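Local coordinates for protein metallophosphoesterase (Sphaerobacter thermophilus, PDB 3RQZ) that probably acts as a zinc-dependent phosphatase of the YfcE-type metallophosphoesterase family, with two zinc ions in its metal site, at residues Ile157-Asp160 with Glu161-Asn165; Ala135-Phe138 with Pro139-Asp142; Leu234-Ser237 with Leu238-Arg241. One frame throughout, in Å; residues are numbered along the deposited sequence.

Contact 1: residues Ile157-Asp160 with Glu161-Asn165; sequences IRED and EALSN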
# COMPACT_ATOMS: atom_id res chain seq x y z
N ILE A 157 3.96 12.51 9.25
CA ILE A 157 3.69 13.81 9.91
C ILE A 157 3.39 13.55 11.39
O ILE A 157 2.71 12.59 11.70
CB ILE A 157 2.52 14.56 9.21
CG1 ILE A 157 2.38 15.99 9.73
CG2 ILE A 157 1.18 13.73 9.31
CD1 ILE A 157 1.50 16.88 8.81
N ARG A 158 3.94 14.38 12.28
CA ARG A 158 3.57 14.33 13.71
C ARG A 158 2.30 15.16 14.00
O ARG A 158 1.94 16.07 13.25
CB ARG A 158 4.74 14.73 14.62
CG ARG A 158 4.57 14.26 16.07
CD ARG A 158 5.87 14.26 16.86
NE ARG A 158 6.73 15.36 16.46
CZ ARG A 158 7.01 16.41 17.21
NH1 ARG A 158 7.80 17.37 16.73
NH2 ARG A 158 6.53 16.50 18.45
N GLU A 159 1.62 14.83 15.08
CA GLU A 159 0.35 15.47 15.43
C GLU A 159 0.50 16.99 15.63
O GLU A 159 -0.30 17.76 15.10
CB GLU A 159 -0.25 14.80 16.66
CG GLU A 159 -1.57 15.37 17.13
CD GLU A 159 -2.16 14.61 18.32
OE1 GLU A 159 -1.39 14.18 19.21
OE2 GLU A 159 -3.40 14.45 18.38
N ASP A 160 1.52 17.41 16.37
CA ASP A 160 1.72 18.84 16.59
C ASP A 160 1.99 19.62 15.30
O ASP A 160 1.54 20.75 15.16
CB ASP A 160 2.79 19.13 17.65
CG ASP A 160 4.17 18.59 17.27
OD1 ASP A 160 4.33 17.88 16.26
OD2 ASP A 160 5.11 18.87 18.02
N GLU A 161 2.71 19.01 14.36
CA GLU A 161 3.00 19.61 13.06
C GLU A 161 1.69 19.77 12.30
O GLU A 161 1.41 20.85 11.78
CB GLU A 161 3.95 18.73 12.21
CG GLU A 161 5.45 18.71 12.64
CD GLU A 161 6.26 17.62 11.92
OE1 GLU A 161 5.72 16.52 11.61
OE2 GLU A 161 7.45 17.86 11.64
N ALA A 162 0.91 18.68 12.22
CA ALA A 162 -0.35 18.70 11.49
C ALA A 162 -1.24 19.80 12.05
O ALA A 162 -1.85 20.55 11.30
CB ALA A 162 -1.07 17.33 11.56
N LEU A 163 -1.31 19.89 13.38
CA LEU A 163 -2.21 20.86 14.04
C LEU A 163 -1.75 22.30 13.87
O LEU A 163 -2.57 23.23 13.93
CB LEU A 163 -2.43 20.53 15.51
CG LEU A 163 -3.18 19.23 15.87
CD1 LEU A 163 -3.17 19.02 17.39
CD2 LEU A 163 -4.62 19.16 15.32
N SER A 164 -0.45 22.51 13.65
CA SER A 164 0.10 23.84 13.38
C SER A 164 0.28 24.06 11.89
O SER A 164 0.98 24.99 11.49
CB SER A 164 1.45 24.03 14.08
OG SER A 164 1.33 23.64 15.44
N ASN A 165 -0.33 23.20 11.08
CA ASN A 165 -0.30 23.30 9.62
C ASN A 165 1.11 23.22 8.98
O ASN A 165 1.36 23.79 7.90
CB ASN A 165 -1.06 24.55 9.17
CG ASN A 165 -1.40 24.53 7.70
OD1 ASN A 165 -2.14 23.66 7.23
ND2 ASN A 165 -0.85 25.49 6.97
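Glu161 reaches back along the first turn of helix 159-163 to the backbone of Arg158, the residue at the N-cap position. Its OE1 lies 2.9 Å from Arg158 N and takes that N-H in a nearly straight bond (169° at the hydrogen), on the anti side of the carboxylate and somewhat out of its plane. This is one half of a capping box, the half in which the third helical residue serves the N-H of the N-cap. With CG anti to the carbonyl carbon (chi1 -74°) and the rest of the chain extended, the carboxylate slides past Ile157, whose side chain runs in the opposite direction. OE2 is held by His169, which leaves both oxygens engaged.

Asp160 meets Arg158 through its carboxylate: OD2 forms a salt bridge with Arg158 NH2 at 2.8 Å, and OD1 sits over the centre of one guanidinium face. From the C-terminal end Ser164 grips Asp160 O twice, through its N and, at 2.9 Å, through its OG, from opposite faces of the carbonyl plane. Asn165, with positive phi, then ends the helix as the C-prime residue of a Schellman motif.

Glu159 and Leu163 lie side by side, Glu159 CG 4.0 Å from Leu163 CD1, while the Glu159 carboxylate pairs with Arg183. Ile157 CD1 packs against Ala162 CB at 3.8 Å. The helix follows directly on edge strand 154-158, which bonds to strand 184-188 through Ile157 and Ile185, and Ala134 of helix 131-137 packs against both Ile157 and Ala162.

Contact 2: residues Ala135-Phe138 with Pro139-Asp142; sequences ALNF and PAFD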
# COMPACT_ATOMS: atom_id res chain seq x y z
N ALA A 135 -4.53 16.83 10.02
CA ALA A 135 -5.09 17.45 11.22
C ALA A 135 -6.49 16.94 11.54
O ALA A 135 -6.82 16.66 12.69
CB ALA A 135 -5.06 19.01 11.07
N LEU A 136 -7.31 16.78 10.50
CA LEU A 136 -8.67 16.27 10.68
C LEU A 136 -8.67 14.78 11.08
O LEU A 136 -9.67 14.26 11.56
CB LEU A 136 -9.49 16.53 9.40
CG LEU A 136 -9.83 18.01 9.10
CD1 LEU A 136 -10.13 18.25 7.60
CD2 LEU A 136 -10.98 18.57 9.97
N ASN A 137 -7.54 14.11 10.88
CA ASN A 137 -7.46 12.65 11.07
C ASN A 137 -6.86 12.19 12.38
O ASN A 137 -7.13 11.06 12.82
CB ASN A 137 -6.78 11.99 9.86
CG ASN A 137 -7.77 11.61 8.79
OD1 ASN A 137 -8.51 10.64 8.96
ND2 ASN A 137 -7.81 12.36 7.69
N PHE A 138 -6.07 13.05 13.01
CA PHE A 138 -5.52 12.75 14.34
C PHE A 138 -6.57 12.49 15.42
O PHE A 138 -6.40 11.56 16.19
CB PHE A 138 -4.48 13.79 14.78
CG PHE A 138 -3.11 13.52 14.21
CD1 PHE A 138 -2.29 12.53 14.77
CD2 PHE A 138 -2.63 14.24 13.10
CE1 PHE A 138 -1.02 12.24 14.24
CE2 PHE A 138 -1.36 13.97 12.58
CZ PHE A 138 -0.55 12.97 13.16
N PRO A 139 -7.68 13.26 15.44
CA PRO A 139 -8.78 12.90 16.37
C PRO A 139 -9.53 11.62 16.00
O PRO A 139 -10.24 11.07 16.85
CB PRO A 139 -9.73 14.11 16.29
CG PRO A 139 -8.91 15.24 15.68
CD PRO A 139 -7.95 14.53 14.73
N ALA A 140 -9.36 11.15 14.76
CA ALA A 140 -10.06 9.97 14.24
C ALA A 140 -9.42 8.60 14.59
O ALA A 140 -9.97 7.55 14.27
CB ALA A 140 -10.29 10.09 12.70
N PHE A 141 -8.25 8.60 15.23
CA PHE A 141 -7.69 7.38 15.79
C PHE A 141 -7.16 7.71 17.17
O PHE A 141 -6.84 8.86 17.45
CB PHE A 141 -6.62 6.75 14.87
CG PHE A 141 -5.33 7.53 14.79
CD1 PHE A 141 -5.21 8.63 13.94
CD2 PHE A 141 -4.22 7.15 15.56
CE1 PHE A 141 -3.99 9.35 13.83
CE2 PHE A 141 -3.00 7.84 15.47
CZ PHE A 141 -2.89 8.97 14.62
N ASP A 142 -7.08 6.70 18.03
CA ASP A 142 -6.77 6.90 19.44
C ASP A 142 -5.54 6.07 19.89
O ASP A 142 -5.37 5.76 21.05
CB ASP A 142 -8.02 6.57 20.29
CG ASP A 142 -8.56 5.15 20.03
OD1 ASP A 142 -7.92 4.36 19.30
OD2 ASP A 142 -9.63 4.80 20.57
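A local turn with type I geometry leads from helix 131-137 into the loop before strand 145-147, within the calcineurin-like phosphoesterase fold. Asn137 and Ala140 are its ends, and Phe138 and Pro139 its corners. Phe138 and Phe141 send their rings the same way and lie side by side, with centroids 5.6 Å apart and planes inclined at 42°, an oblique pair in which Phe138 CD1 comes 3.6 Å from Phe141 CZ. Both rings also touch Ile185 of strand 184-188. Arg183 ties the turn down: its NH1 and NH2 bond to the carbonyls of Phe138 and Phe141, and it makes a cation-pi contact with the Phe141 ring. An alanine in place of Phe141 removes that ring, which would probably leave Arg183 without its aromatic partner and open a gap beside Phe138. Pro139 brings no N-H to the turn; instead its CD abuts Ala135 O at 3.2 Å. The Asn137 side chain is anchored to Ile133 O and Arg121 N. Asn137 O meets the edge of the Phe141 ring near its plane, at 3.3 Å from CD1, and takes the N-H of Ala140 at 3.0 Å from Ala140 N, a donor that stands well above the carbonyl plane.

Contact 3: residues Leu234-Ser237 with Leu238-Arg241; sequences LPES and LVTR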
# COMPACT_ATOMS: atom_id res chain seq x y z
N LEU A 234 -2.89 -4.83 -21.49
CA LEU A 234 -3.21 -3.66 -20.65
C LEU A 234 -2.84 -2.32 -21.30
O LEU A 234 -1.88 -2.26 -22.05
CB LEU A 234 -2.55 -3.79 -19.25
CG LEU A 234 -3.21 -4.86 -18.37
CD1 LEU A 234 -2.35 -5.21 -17.15
CD2 LEU A 234 -4.62 -4.43 -17.94
N PRO A 235 -3.60 -1.25 -21.02
CA PRO A 235 -3.39 0.02 -21.77
C PRO A 235 -1.98 0.61 -21.59
O PRO A 235 -1.41 0.56 -20.50
CB PRO A 235 -4.43 0.97 -21.15
CG PRO A 235 -4.80 0.35 -19.86
CD PRO A 235 -4.72 -1.13 -20.08
N GLU A 236 -1.44 1.16 -22.67
CA GLU A 236 -0.08 1.67 -22.71
C GLU A 236 0.20 2.80 -21.70
O GLU A 236 1.31 2.92 -21.19
CB GLU A 236 0.23 2.10 -24.15
CG GLU A 236 1.71 2.31 -24.45
CD GLU A 236 2.58 1.08 -24.21
OE1 GLU A 236 2.12 -0.09 -24.38
OE2 GLU A 236 3.76 1.30 -23.85
N SER A 237 -0.81 3.62 -21.41
CA SER A 237 -0.65 4.68 -20.41
C SER A 237 -0.31 4.12 -19.01
O SER A 237 0.43 4.74 -18.23
CB SER A 237 -1.92 5.54 -20.36
OG SER A 237 -2.81 5.03 -19.38
N LEU A 238 -0.84 2.94 -18.68
CA LEU A 238 -0.51 2.32 -17.40
C LEU A 238 0.88 1.69 -17.43
O LEU A 238 1.59 1.66 -16.41
CB LEU A 238 -1.55 1.27 -17.00
CG LEU A 238 -2.93 1.73 -16.49
CD1 LEU A 238 -3.74 0.51 -16.03
CD2 LEU A 238 -2.82 2.79 -15.35
N VAL A 239 1.26 1.18 -18.60
CA VAL A 239 2.54 0.50 -18.77
C VAL A 239 3.68 1.52 -18.61
O VAL A 239 4.63 1.28 -17.87
CB VAL A 239 2.63 -0.24 -20.12
CG1 VAL A 239 4.00 -0.89 -20.30
CG2 VAL A 239 1.53 -1.31 -20.21
N THR A 240 3.54 2.67 -19.27
CA THR A 240 4.56 3.72 -19.28
C THR A 240 4.79 4.38 -17.92
O THR A 240 5.94 4.61 -17.53
CB THR A 240 4.23 4.82 -20.30
OG1 THR A 240 4.36 4.30 -21.63
CG2 THR A 240 5.18 6.01 -20.11
N ARG A 241 3.72 4.70 -17.20
CA ARG A 241 3.80 5.33 -15.86
C ARG A 241 4.85 4.75 -14.93
O ARG A 241 5.48 5.49 -14.17
CB ARG A 241 2.52 5.15 -15.06
CG ARG A 241 1.27 5.66 -15.63
CD ARG A 241 0.17 5.10 -14.71
NE ARG A 241 0.26 5.69 -13.38
CZ ARG A 241 -0.74 6.34 -12.78
NH1 ARG A 241 -1.91 6.48 -13.39
NH2 ARG A 241 -0.57 6.85 -11.56
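Pro235 and Leu238 lie alongside each other at the start of helix 236-244, pointing the same way, with Pro235 CG 4.0 Å from Leu238 CD1. Pro235 holds the N-cap position, and its carbonyl receives two weak bonds, from Leu238 N and from Val239 N. The first firm helical bond follows one residue later, where Thr240 N donates to Glu236 O at 3.0 Å, nearly along the C=O axis. Val239 stands with CG1 anti to its own backbone N (chi1 178°), which leaves CG2 beside that N and brings it to 3.5 Å from Pro235 O. The Glu236 chain is bent at chi2 (59°), and its OE2 forms a salt bridge with Arg230.

A second shell fixes these groups. Met229 of helix 222-232 packs against Leu234, Leu238 and Val239, and Ala85 of helix 85-92 touches Leu234, Pro235 and Leu238.

Farther along the helix, Arg241 bonds through NE to Val246 O near the chain terminus, and its side chain lies about 9 Å from a bound zinc ion. The chemistry is therefore divided: an apolar face and one salt bridge fasten the helix start to its neighbours, whereas the guanidinium of Arg241, with Arg195 close by, probably adds positive charge to the surroundings of the metal site.

Overall arrangement
Along the chain the contacts come in the order 2, 1, 3. Contacts 1 and 2 are neighbours, with centres 11 Å apart, and they touch: the Phe138 ring of contact 2 packs on Glu159 and Ala162 of contact 1, with Phe138 CE2 3.5 Å from Ala162 CB. Together they join helices 131-137 and 159-163 at one border of the five-stranded sheet, beside strands 154-158 and 184-188. Contact 3 stands apart, its centre about 37 Å from that of contact 1 and 36 Å from that of contact 2, across the chain's centre from contact 2. Contacts 1 and 2 thus form one packed unit, while contact 3 brings Arg241 near the zinc site.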